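Local coordinates for protein levoglucosan dehydrogenase (Pseudarthrobacter phenanthrenivorans, PDB 6A3F) that oxidises levoglucosan to 3-dehydrolevoglucosan with NAD(+) as the electron acceptor, working as a homotetramer, at residues 180-185 and 281-286. Sequence-based numbering, arbitrary orientation.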
loop_
_atom_site.group_PDB
_atom_site.type_symbol
_atom_site.label_atom_id
_atom_site.label_comp_id
_atom_site.label_asym_id
_atom_site.label_seq_id
_atom_site.Cartn_x
_atom_site.Cartn_y
_atom_site.Cartn_z
ATOM N N THR B 180 12.982 -1.639 -12.707
ATOM C CA THR B 180 13.644 -2.713 -11.962
ATOM C C THR B 180 12.943 -4.041 -12.233
ATOM O O THR B 180 11.790 -4.100 -12.626
ATOM C CB THR B 180 13.738 -2.482 -10.458
ATOM O OG1 THR B 180 12.457 -2.649 -9.847
ATOM C CG2 THR B 180 14.436 -1.189 -10.086
ATOM N N TYR B 181 13.717 -5.131 -12.025
ATOM C CA TYR B 181 13.154 -6.440 -12.015
ATOM C C TYR B 181 13.873 -7.195 -10.891
ATOM O O TYR B 181 15.018 -7.616 -11.042
ATOM C CB TYR B 181 13.274 -7.119 -13.372
ATOM C CG TYR B 181 12.353 -8.290 -13.621
ATOM C CD1 TYR B 181 11.979 -9.178 -12.626
ATOM C CD2 TYR B 181 11.863 -8.519 -14.885
ATOM C CE1 TYR B 181 11.115 -10.242 -12.886
ATOM C CE2 TYR B 181 11.039 -9.596 -15.165
ATOM C CZ TYR B 181 10.686 -10.488 -14.171
ATOM O OH TYR B 181 9.847 -11.520 -14.520
ATOM N N LEU B 182 13.216 -7.281 -9.755
ATOM C CA LEU B 182 13.840 -7.899 -8.555
ATOM C C LEU B 182 13.155 -9.256 -8.268
ATOM O O LEU B 182 11.924 -9.374 -8.262
ATOM C CB LEU B 182 13.708 -6.949 -7.370
ATOM C CG LEU B 182 14.121 -5.477 -7.574
ATOM C CD1 LEU B 182 14.040 -4.726 -6.262
ATOM C CD2 LEU B 182 15.550 -5.378 -8.105
ATOM N N GLN B 183 13.985 -10.259 -7.966
ATOM C CA GLN B 183 13.543 -11.618 -7.725
ATOM C C GLN B 183 14.420 -12.229 -6.641
ATOM O O GLN B 183 15.491 -11.664 -6.309
ATOM C CB GLN B 183 13.681 -12.495 -8.966
ATOM C CG GLN B 183 12.786 -12.112 -10.132
ATOM C CD GLN B 183 12.735 -13.171 -11.208
ATOM O OE1 GLN B 183 13.782 -13.550 -11.772
ATOM N NE2 GLN B 183 11.510 -13.603 -11.582
ATOM N N ASP B 184 13.956 -13.371 -6.124
ATOM C CA ASP B 184 14.693 -14.110 -5.062
ATOM C C ASP B 184 14.671 -15.605 -5.288
ATOM O O ASP B 184 15.093 -16.341 -4.364
ATOM C CB ASP B 184 14.230 -13.742 -3.685
ATOM C CG ASP B 184 12.863 -14.240 -3.372
ATOM O OD1 ASP B 184 12.281 -14.939 -4.225
ATOM O OD2 ASP B 184 12.397 -13.846 -2.306
ATOM N N TRP B 185 14.245 -16.075 -6.471
ATOM C CA TRP B 185 14.020 -17.533 -6.587
ATOM C C TRP B 185 15.364 -18.280 -6.461
ATOM O O TRP B 185 15.352 -19.430 -6.076
ATOM C CB TRP B 185 13.314 -17.930 -7.883
ATOM C CG TRP B 185 14.050 -17.544 -9.129
ATOM C CD1 TRP B 185 13.920 -16.378 -9.838
ATOM C CD2 TRP B 185 14.977 -18.357 -9.859
ATOM N NE1 TRP B 185 14.764 -16.385 -10.905
ATOM C CE2 TRP B 185 15.438 -17.570 -10.937
ATOM C CE3 TRP B 185 15.552 -19.618 -9.644
ATOM C CZ2 TRP B 185 16.358 -18.049 -11.859
ATOM C CZ3 TRP B 185 16.470 -20.094 -10.553
ATOM C CH2 TRP B 185 16.861 -19.318 -11.654
ATOM N N SER B 281 17.773 4.566 -15.440
ATOM C CA SER B 281 18.551 3.489 -14.851
ATOM C C SER B 281 17.656 2.246 -14.766
ATOM O O SER B 281 16.433 2.385 -14.708
ATOM C CB SER B 281 19.184 3.861 -13.523
ATOM O OG SER B 281 18.255 3.956 -12.453
ATOM N N VAL B 282 18.289 1.082 -14.945
ATOM C CA VAL B 282 17.668 -0.241 -14.866
ATOM C C VAL B 282 18.477 -1.091 -13.873
ATOM O O VAL B 282 19.732 -1.075 -13.877
ATOM C CB VAL B 282 17.567 -0.920 -16.247
ATOM C CG1 VAL B 282 17.307 -2.424 -16.106
ATOM C CG2 VAL B 282 16.518 -0.271 -17.127
ATOM N N GLU B 283 17.782 -1.781 -12.968
ATOM C CA GLU B 283 18.438 -2.663 -12.016
ATOM C C GLU B 283 17.664 -3.964 -12.024
ATOM O O GLU B 283 16.395 -3.937 -11.909
ATOM C CB GLU B 283 18.470 -2.067 -10.606
ATOM C CG GLU B 283 19.112 -2.921 -9.547
ATOM C CD GLU B 283 19.285 -2.189 -8.222
ATOM O OE1 GLU B 283 19.503 -0.907 -8.229
ATOM O OE2 GLU B 283 19.180 -2.890 -7.187
ATOM N N ALA B 284 18.383 -5.070 -12.071
ATOM C CA ALA B 284 17.724 -6.396 -11.971
ATOM C C ALA B 284 18.588 -7.307 -11.092
ATOM O O ALA B 284 19.820 -7.183 -11.095
ATOM C CB ALA B 284 17.433 -6.968 -13.343
ATOM N N THR B 285 17.943 -8.197 -10.328
ATOM C CA THR B 285 18.650 -9.121 -9.469
ATOM C C THR B 285 17.809 -10.387 -9.260
ATOM O O THR B 285 16.568 -10.370 -9.298
ATOM C CB THR B 285 19.018 -8.454 -8.134
ATOM O OG1 THR B 285 19.953 -9.295 -7.460
ATOM C CG2 THR B 285 17.812 -8.199 -7.247
ATOM N N ARG B 286 18.538 -11.475 -8.984
ATOM C CA ARG B 286 17.998 -12.723 -8.515
ATOM C C ARG B 286 18.185 -12.870 -6.997
ATOM O O ARG B 286 17.809 -13.922 -6.438
ATOM C CB ARG B 286 18.713 -13.857 -9.255
ATOM C CG ARG B 286 18.411 -13.926 -10.730
ATOM C CD ARG B 286 19.163 -15.047 -11.465
ATOM N NE ARG B 286 18.637 -15.201 -12.798
ATOM C CZ ARG B 286 19.230 -15.866 -13.786
ATOM N NH1 ARG B 286 20.482 -16.295 -13.662
ATOM N NH2 ARG B 286 18.564 -16.116 -14.898
HETATM O O HOH W 1 15.899 -14.460 -13.240
#
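Tyr181 and Thr285 tie two neighbouring parallel strands together in the mixed sheet of the substrate-binding domain. Tyr181 N donates to Glu283 O at 2.9 Å, and Tyr181 O accepts from Thr285 N at 3.1 Å. Gln183 N then reaches Thr285 O at 2.9 Å by a more bent bond, 131° at the hydrogen. On one face of the sheet Leu182 CD2 rests on Thr285 CG2 at 3.7 Å, and Thr180 CG2 lies beside Glu283 CB. On the other face Tyr181 CB meets the methyl of Ala284, and the phenol ring turns from segment 281-286 to pack on Ile210 and Val214 of helix 206-221.

Just beyond strand 279-285, Arg286 can be followed outward. Its CB leaves away from segment 180-185. With CG beside the backbone N (chi1 -67°) and the chain extended to NE, the tip comes back alongside Trp185. CD lies 4.1 Å from Trp185 CZ2. NE sits closer to the same carbon and donates to a water at 2.9 Å, in the guanidinium plane. Trp185 CZ2 lies over one face of the guanidinium, with the two planes 68° apart. NH1 bonds to Arg196 O, and NH2 forms a salt bridge with Asp209.

The water donates in turn to Gln183 OE1 at 2.7 Å, which also takes a weak bond from Trp185 NE1. Gln183, Arg196 and Asp209 all bind levoglucosan. Arg286 is thus placed as a probable second-shell residue: its salt bridge probably holds the Asp209 carboxylate in position, while the water links it to Gln183 OE1. This link, with the weak bond of Gln183 NE2 to Asn293, would limit the turning of the amide.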